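Local coordinates for protein condensin complex subunit 3 (Schizosaccharomyces pombe, PDB 5OQR) that serves as a regulatory HEAT-repeat subunit of condensin, the complex required to convert interphase chromatin into condensed, mitotic-like chromosomes, at residues F298-Q301 with F302-L306; Y341-E344 with R345-S349. All coordinates share one frame; numbering follows the deposited sequence.

Interaction 1: residues F298-Q301 with F302-L306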
ATOM      1  N   PHE A 298       0.508 -16.950 -32.557  1.00 46.39           N
ATOM      2  CA  PHE A 298      -0.592 -17.780 -32.073  1.00 44.21           C
ATOM      3  C   PHE A 298      -1.139 -18.609 -33.230  1.00 41.02           C
ATOM      4  O   PHE A 298      -2.248 -18.360 -33.721  1.00 40.53           O
ATOM      5  CB  PHE A 298      -1.689 -16.922 -31.448  1.00 41.93           C
ATOM      6  CG  PHE A 298      -1.200 -16.037 -30.341  1.00 37.75           C
ATOM      7  CD1 PHE A 298      -0.791 -14.743 -30.604  1.00 43.06           C
ATOM      8  CD2 PHE A 298      -1.140 -16.501 -29.041  1.00 36.62           C
ATOM      9  CE1 PHE A 298      -0.336 -13.926 -29.591  1.00 38.23           C
ATOM     10  CE2 PHE A 298      -0.686 -15.689 -28.023  1.00 39.98           C
ATOM     11  CZ  PHE A 298      -0.284 -14.400 -28.299  1.00 37.25           C
ATOM     12  N   PRO A 299      -0.382 -19.597 -33.694  1.00 45.44           N
ATOM     13  CA  PRO A 299      -0.890 -20.492 -34.738  1.00 47.51           C
ATOM     14  C   PRO A 299      -2.023 -21.359 -34.210  1.00 51.71           C
ATOM     15  O   PRO A 299      -2.339 -21.372 -33.020  1.00 51.96           O
ATOM     16  CB  PRO A 299       0.334 -21.331 -35.113  1.00 45.61           C
ATOM     17  CG  PRO A 299       1.186 -21.310 -33.890  1.00 46.60           C
ATOM     18  CD  PRO A 299       0.981 -19.962 -33.270  1.00 45.76           C
ATOM     19  N   GLU A 300      -2.645 -22.096 -35.134  1.00 57.17           N
ATOM     20  CA  GLU A 300      -3.695 -23.032 -34.748  1.00 52.10           C
ATOM     21  C   GLU A 300      -3.197 -23.997 -33.681  1.00 47.83           C
ATOM     22  O   GLU A 300      -3.915 -24.303 -32.723  1.00 46.72           O
ATOM     23  CB  GLU A 300      -4.188 -23.795 -35.978  1.00 58.83           C
ATOM     24  CG  GLU A 300      -5.411 -24.672 -35.734  1.00 70.28           C
ATOM     25  CD  GLU A 300      -6.707 -23.881 -35.686  1.00 72.50           C
ATOM     26  OE1 GLU A 300      -7.782 -24.501 -35.531  1.00 59.23           O
ATOM     27  OE2 GLU A 300      -6.655 -22.638 -35.803  1.00 78.70           O
ATOM     28  N   GLN A 301      -1.961 -24.479 -33.828  1.00 47.53           N
ATOM     29  CA  GLN A 301      -1.372 -25.360 -32.825  1.00 48.99           C
ATOM     30  C   GLN A 301      -1.464 -24.754 -31.431  1.00 53.82           C
ATOM     31  O   GLN A 301      -1.735 -25.459 -30.454  1.00 51.62           O
ATOM     32  CB  GLN A 301       0.087 -25.638 -33.185  1.00 65.05           C
ATOM     33  CG  GLN A 301       0.853 -26.498 -32.182  1.00 80.89           C
ATOM     34  CD  GLN A 301       2.349 -26.258 -32.234  1.00 91.68           C
ATOM     35  OE1 GLN A 301       2.821 -25.333 -32.894  1.00 81.55           O
ATOM     36  NE2 GLN A 301       3.106 -27.090 -31.532  1.00 88.55           N
ATOM     37  N   PHE A 302      -1.230 -23.444 -31.321  1.00 55.81           N
ATOM     38  CA  PHE A 302      -1.245 -22.793 -30.016  1.00 44.04           C
ATOM     39  C   PHE A 302      -2.581 -22.993 -29.312  1.00 43.99           C
ATOM     40  O   PHE A 302      -2.625 -23.233 -28.101  1.00 44.17           O
ATOM     41  CB  PHE A 302      -0.941 -21.304 -30.184  1.00 48.85           C
ATOM     42  CG  PHE A 302      -1.011 -20.517 -28.908  1.00 37.61           C
ATOM     43  CD1 PHE A 302       0.130 -20.276 -28.166  1.00 30.80           C
ATOM     44  CD2 PHE A 302      -2.217 -20.005 -28.457  1.00 35.76           C
ATOM     45  CE1 PHE A 302       0.069 -19.548 -26.996  1.00 35.63           C
ATOM     46  CE2 PHE A 302      -2.284 -19.282 -27.288  1.00 37.16           C
ATOM     47  CZ  PHE A 302      -1.140 -19.048 -26.558  1.00 36.26           C
ATOM     48  N   TRP A 303      -3.682 -22.902 -30.057  1.00 40.42           N
ATOM     49  CA  TRP A 303      -5.011 -22.958 -29.461  1.00 42.49           C
ATOM     50  C   TRP A 303      -5.495 -24.378 -29.211  1.00 41.42           C
ATOM     51  O   TRP A 303      -6.416 -24.569 -28.410  1.00 40.89           O
ATOM     52  CB  TRP A 303      -6.006 -22.223 -30.356  1.00 41.84           C
ATOM     53  CG  TRP A 303      -5.601 -20.814 -30.598  1.00 40.25           C
ATOM     54  CD1 TRP A 303      -4.905 -20.331 -31.664  1.00 39.73           C
ATOM     55  CD2 TRP A 303      -5.846 -19.697 -29.738  1.00 41.82           C
ATOM     56  NE1 TRP A 303      -4.708 -18.979 -31.528  1.00 39.93           N
ATOM     57  CE2 TRP A 303      -5.277 -18.566 -30.352  1.00 39.78           C
ATOM     58  CE3 TRP A 303      -6.497 -19.543 -28.512  1.00 38.28           C
ATOM     59  CZ2 TRP A 303      -5.335 -17.299 -29.778  1.00 32.47           C
ATOM     60  CZ3 TRP A 303      -6.558 -18.283 -27.948  1.00 31.60           C
ATOM     61  CH2 TRP A 303      -5.982 -17.178 -28.581  1.00 27.37           C
ATOM     62  N   LEU A 304      -4.906 -25.373 -29.871  1.00 46.26           N
ATOM     63  CA  LEU A 304      -5.295 -26.760 -29.658  1.00 47.47           C
ATOM     64  C   LEU A 304      -4.532 -27.419 -28.519  1.00 42.72           C
ATOM     65  O   LEU A 304      -4.949 -28.482 -28.045  1.00 47.79           O
ATOM     66  CB  LEU A 304      -5.085 -27.568 -30.941  1.00 48.42           C
ATOM     67  CG  LEU A 304      -5.735 -26.987 -32.198  1.00 45.04           C
ATOM     68  CD1 LEU A 304      -5.404 -27.840 -33.409  1.00 47.44           C
ATOM     69  CD2 LEU A 304      -7.239 -26.855 -32.031  1.00 42.09           C
ATOM     70  N   GLU A 305      -3.437 -26.816 -28.070  1.00 44.32           N
ATOM     71  CA  GLU A 305      -2.631 -27.322 -26.968  1.00 45.96           C
ATOM     72  C   GLU A 305      -2.560 -26.300 -25.839  1.00 46.35           C
ATOM     73  O   GLU A 305      -1.504 -26.066 -25.252  1.00 46.92           O
ATOM     74  CB  GLU A 305      -1.230 -27.684 -27.452  1.00 55.66           C
ATOM     75  CG  GLU A 305      -1.195 -28.804 -28.473  1.00 77.03           C
ATOM     76  CD  GLU A 305       0.163 -28.942 -29.135  1.00 94.96           C
ATOM     77  OE1 GLU A 305       0.235 -28.835 -30.377  1.00100.38           O
ATOM     78  OE2 GLU A 305       1.161 -29.143 -28.411  1.00 93.17           O
ATOM     79  N   LEU A 306      -3.693 -25.679 -25.523  1.00 43.08           N
ATOM     80  CA  LEU A 306      -3.710 -24.613 -24.533  1.00 40.40           C
ATOM     81  C   LEU A 306      -3.389 -25.141 -23.141  1.00 36.41           C
ATOM     82  O   LEU A 306      -3.749 -26.260 -22.770  1.00 39.46           O
ATOM     83  CB  LEU A 306      -5.072 -23.919 -24.517  1.00 34.11           C
ATOM     84  CG  LEU A 306      -5.338 -22.918 -25.642  1.00 37.69           C
ATOM     85  CD1 LEU A 306      -6.795 -22.501 -25.647  1.00 37.25           C
ATOM     86  CD2 LEU A 306      -4.443 -21.697 -25.510  1.00 37.70           C
TER

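Interaction 2: residues Y341-E344 with R345-S349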
ATOM      1  N   TYR A 341     -15.080 -22.602 -31.294  1.00 31.57           N
ATOM      2  CA  TYR A 341     -14.546 -23.947 -31.464  1.00 34.03           C
ATOM      3  C   TYR A 341     -13.505 -24.267 -30.396  1.00 35.12           C
ATOM      4  O   TYR A 341     -13.532 -25.351 -29.803  1.00 33.06           O
ATOM      5  CB  TYR A 341     -13.961 -24.083 -32.871  1.00 41.50           C
ATOM      6  CG  TYR A 341     -13.193 -25.357 -33.129  1.00 33.68           C
ATOM      7  CD1 TYR A 341     -11.843 -25.319 -33.440  1.00 36.81           C
ATOM      8  CD2 TYR A 341     -13.817 -26.594 -33.073  1.00 35.14           C
ATOM      9  CE1 TYR A 341     -11.134 -26.474 -33.685  1.00 42.38           C
ATOM     10  CE2 TYR A 341     -13.115 -27.757 -33.314  1.00 40.18           C
ATOM     11  CZ  TYR A 341     -11.774 -27.691 -33.623  1.00 43.46           C
ATOM     12  OH  TYR A 341     -11.064 -28.844 -33.863  1.00 38.68           O
ATOM     13  N   TYR A 342     -12.591 -23.332 -30.126  1.00 34.21           N
ATOM     14  CA  TYR A 342     -11.560 -23.573 -29.118  1.00 33.45           C
ATOM     15  C   TYR A 342     -12.173 -23.786 -27.741  1.00 31.74           C
ATOM     16  O   TYR A 342     -11.706 -24.630 -26.968  1.00 30.89           O
ATOM     17  CB  TYR A 342     -10.576 -22.405 -29.077  1.00 34.50           C
ATOM     18  CG  TYR A 342      -9.858 -22.139 -30.377  1.00 41.85           C
ATOM     19  CD1 TYR A 342      -9.501 -23.177 -31.227  1.00 40.65           C
ATOM     20  CD2 TYR A 342      -9.535 -20.844 -30.756  1.00 37.34           C
ATOM     21  CE1 TYR A 342      -8.843 -22.931 -32.415  1.00 40.35           C
ATOM     22  CE2 TYR A 342      -8.881 -20.589 -31.938  1.00 44.29           C
ATOM     23  CZ  TYR A 342      -8.536 -21.636 -32.764  1.00 42.77           C
ATOM     24  OH  TYR A 342      -7.882 -21.375 -33.945  1.00 43.64           O
ATOM     25  N   ILE A 343     -13.212 -23.020 -27.410  1.00 31.16           N
ATOM     26  CA  ILE A 343     -13.893 -23.202 -26.132  1.00 26.35           C
ATOM     27  C   ILE A 343     -14.528 -24.585 -26.063  1.00 30.55           C
ATOM     28  O   ILE A 343     -14.468 -25.261 -25.030  1.00 31.34           O
ATOM     29  CB  ILE A 343     -14.934 -22.085 -25.924  1.00 20.18           C
ATOM     30  CG1 ILE A 343     -14.230 -20.743 -25.733  1.00 25.18           C
ATOM     31  CG2 ILE A 343     -15.834 -22.389 -24.724  1.00 22.91           C
ATOM     32  CD1 ILE A 343     -15.160 -19.539 -25.716  1.00 21.55           C
ATOM     33  N   GLU A 344     -15.142 -25.032 -27.160  1.00 31.64           N
ATOM     34  CA  GLU A 344     -15.877 -26.292 -27.124  1.00 30.61           C
ATOM     35  C   GLU A 344     -14.946 -27.494 -27.024  1.00 30.68           C
ATOM     36  O   GLU A 344     -15.289 -28.482 -26.367  1.00 31.33           O
ATOM     37  CB  GLU A 344     -16.789 -26.402 -28.342  1.00 30.01           C
ATOM     38  CG  GLU A 344     -17.930 -25.397 -28.301  1.00 36.35           C
ATOM     39  CD  GLU A 344     -19.225 -25.940 -28.853  1.00 47.25           C
ATOM     40  OE1 GLU A 344     -19.444 -25.814 -30.075  1.00 54.10           O
ATOM     41  OE2 GLU A 344     -20.025 -26.493 -28.065  1.00 55.83           O
ATOM     42  N   ARG A 345     -13.769 -27.434 -27.649  1.00 29.21           N
ATOM     43  CA  ARG A 345     -12.766 -28.464 -27.402  1.00 29.80           C
ATOM     44  C   ARG A 345     -12.431 -28.547 -25.922  1.00 32.30           C
ATOM     45  O   ARG A 345     -12.221 -29.639 -25.383  1.00 36.06           O
ATOM     46  CB  ARG A 345     -11.494 -28.181 -28.202  1.00 35.94           C
ATOM     47  CG  ARG A 345     -11.652 -28.246 -29.700  1.00 37.04           C
ATOM     48  CD  ARG A 345     -10.306 -28.111 -30.393  1.00 43.90           C
ATOM     49  NE  ARG A 345      -9.528 -29.348 -30.354  1.00 50.55           N
ATOM     50  CZ  ARG A 345      -8.469 -29.568 -29.579  1.00 50.45           C
ATOM     51  NH1 ARG A 345      -8.018 -28.633 -28.753  1.00 58.67           N
ATOM     52  NH2 ARG A 345      -7.845 -30.737 -29.640  1.00 50.91           N
ATOM     53  N   GLN A 346     -12.370 -27.397 -25.248  1.00 38.37           N
ATOM     54  CA  GLN A 346     -11.959 -27.374 -23.852  1.00 31.91           C
ATOM     55  C   GLN A 346     -13.032 -27.951 -22.939  1.00 32.36           C
ATOM     56  O   GLN A 346     -12.708 -28.515 -21.889  1.00 34.28           O
ATOM     57  CB  GLN A 346     -11.613 -25.941 -23.442  1.00 32.24           C
ATOM     58  CG  GLN A 346     -10.547 -25.839 -22.366  1.00 32.93           C
ATOM     59  CD  GLN A 346      -9.212 -26.415 -22.799  1.00 32.05           C
ATOM     60  OE1 GLN A 346      -8.573 -27.151 -22.052  1.00 34.96           O
ATOM     61  NE2 GLN A 346      -8.784 -26.080 -24.007  1.00 30.88           N
ATOM     62  N   TYR A 347     -14.308 -27.820 -23.311  1.00 30.87           N
ATOM     63  CA  TYR A 347     -15.372 -28.472 -22.552  1.00 26.44           C
ATOM     64  C   TYR A 347     -15.104 -29.961 -22.394  1.00 30.71           C
ATOM     65  O   TYR A 347     -15.377 -30.542 -21.338  1.00 35.44           O
ATOM     66  CB  TYR A 347     -16.719 -28.268 -23.242  1.00 30.27           C
ATOM     67  CG  TYR A 347     -17.263 -26.864 -23.212  1.00 26.62           C
ATOM     68  CD1 TYR A 347     -17.066 -26.036 -22.116  1.00 36.52           C
ATOM     69  CD2 TYR A 347     -17.990 -26.370 -24.282  1.00 27.71           C
ATOM     70  CE1 TYR A 347     -17.572 -24.755 -22.095  1.00 35.11           C
ATOM     71  CE2 TYR A 347     -18.495 -25.100 -24.273  1.00 34.53           C
ATOM     72  CZ  TYR A 347     -18.286 -24.296 -23.179  1.00 38.22           C
ATOM     73  OH  TYR A 347     -18.797 -23.026 -23.178  1.00 32.75           O
ATOM     74  N   VAL A 348     -14.588 -30.601 -23.445  1.00 30.86           N
ATOM     75  CA  VAL A 348     -14.311 -32.031 -23.384  1.00 37.29           C
ATOM     76  C   VAL A 348     -13.378 -32.342 -22.221  1.00 36.85           C
ATOM     77  O   VAL A 348     -13.567 -33.329 -21.499  1.00 35.53           O
ATOM     78  CB  VAL A 348     -13.728 -32.515 -24.727  1.00 38.46           C
ATOM     79  CG1 VAL A 348     -13.360 -33.992 -24.661  1.00 40.62           C
ATOM     80  CG2 VAL A 348     -14.717 -32.269 -25.854  1.00 31.05           C
ATOM     81  N   SER A 349     -12.361 -31.504 -22.017  1.00 41.06           N
ATOM     82  CA  SER A 349     -11.399 -31.720 -20.945  1.00 42.09           C
ATOM     83  C   SER A 349     -12.017 -31.598 -19.559  1.00 39.59           C
ATOM     84  O   SER A 349     -11.375 -31.991 -18.581  1.00 39.61           O
ATOM     85  CB  SER A 349     -10.239 -30.732 -21.081  1.00 40.14           C
ATOM     86  OG  SER A 349      -9.429 -31.042 -22.199  1.00 49.20           O
TER
HETATM   87  O   HOH W   1      -9.157 -25.695 -27.924  1.00 37.66           O

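Interaction 1: residues F298-Q301 with F302-L306
F298 and F302 make a T-shaped (edge-to-face) aromatic pair at the start of the short helix 300-304, a local contact in which the residue before the N-cap folds back on the first turn. The edge of the F298 ring points at the face of F302, CD2 of F298 standing 3.4 Å above the centre of that ring; the planes are 88° apart and the centroids 4.8 Å. F302 holds its CG anti to the backbone N (chi1 177°), which turns the face of its ring to the F298 edge, the two side chains running the same way. P299 is the N-cap residue, and its O accepts a weak bond from F302 N at 2.9 Å. The W303 indole, its CG anti to the carbonyl carbon, brings NE1 back to F298 O in a weak, bent bond (3.4 Å, 142° at the hydrogen). Farther on, L304 N bonds to E300 O at 3.2 Å. Around the pair, F298 also meets the ring of F317, and both phenylalanines and W303 touch A314 of helix 308-324. With an alanine at F302 the F298 edge would probably lose its aromatic face, and a gap would open against S310 and A314. The chemistry is mixed: an apolar ring pair and a weak indole N-H bond join F298 to the first turn, beside backbone bonds that are mostly weak.

Interaction 2: residues Y341-E344 with R345-S349
The torsions of Y341 and R345 bring them together: chi1 of 172° swings the Y341 ring opposite its own N, and R345, its CG anti to the carbonyl carbon, bends at chi3 (78°). The aliphatic part of R345 therefore lies over one face of the Y341 ring, a CH-pi contact with CD 4.0 Å from the ring centroid and 3.6 Å from CZ of Y341. The guanidinium itself is tilted to that ring rather than stacked on it. In the backbone, R345 N gives a nearly straight hydrogen bond to Y341 O (3.0 Å, 167°), the regular i to i+4 link of helix 336-348. A water accepts from NH1 of R345 in the plane of the guanidinium and donates to Y342 O at 2.9 Å, so the charged end of the side chain is tied back to the backbone of its own helix. Two residues further on, I343 and Y347 lie side by side, pointing the same way. CG2 of I343 touches the phenol end of Y347, 3.5 Å from CZ, and I343 O sits over one face of that ring, toward its rim, while accepting from Y347 N at 3.1 Å. The Y347 hydroxyl is hydrogen-bonded to H405 NE2, which would limit swinging of the ring. In this all-helical fold, one side of the helix packs on helix 356-372 through I343 and Q346, with Q346 OE1 hydrogen-bonded to S359 OG, while Y341, E344 and Y347 touch helix 378-394.

Interaction 1, on helix 300-304, precedes interaction 2, on helix 336-348; they lie about 12 Å apart, centre to centre, on the same side of the chain's centre and well out from it. Helices 308-324 and 327-330 come between them in sequence, yet the two contacts touch directly. W303 stacks on Y342, the Y342 hydroxyl bonds to E300 OE2, and R345 NH1 probably bonds to L304 O. Both also rest on helix 356-372, where L366 meets W303 and I343 while I362 meets L306 and Q346. The short helix is thereby joined to a later one within the helical solenoid of this HEAT-repeat subunit.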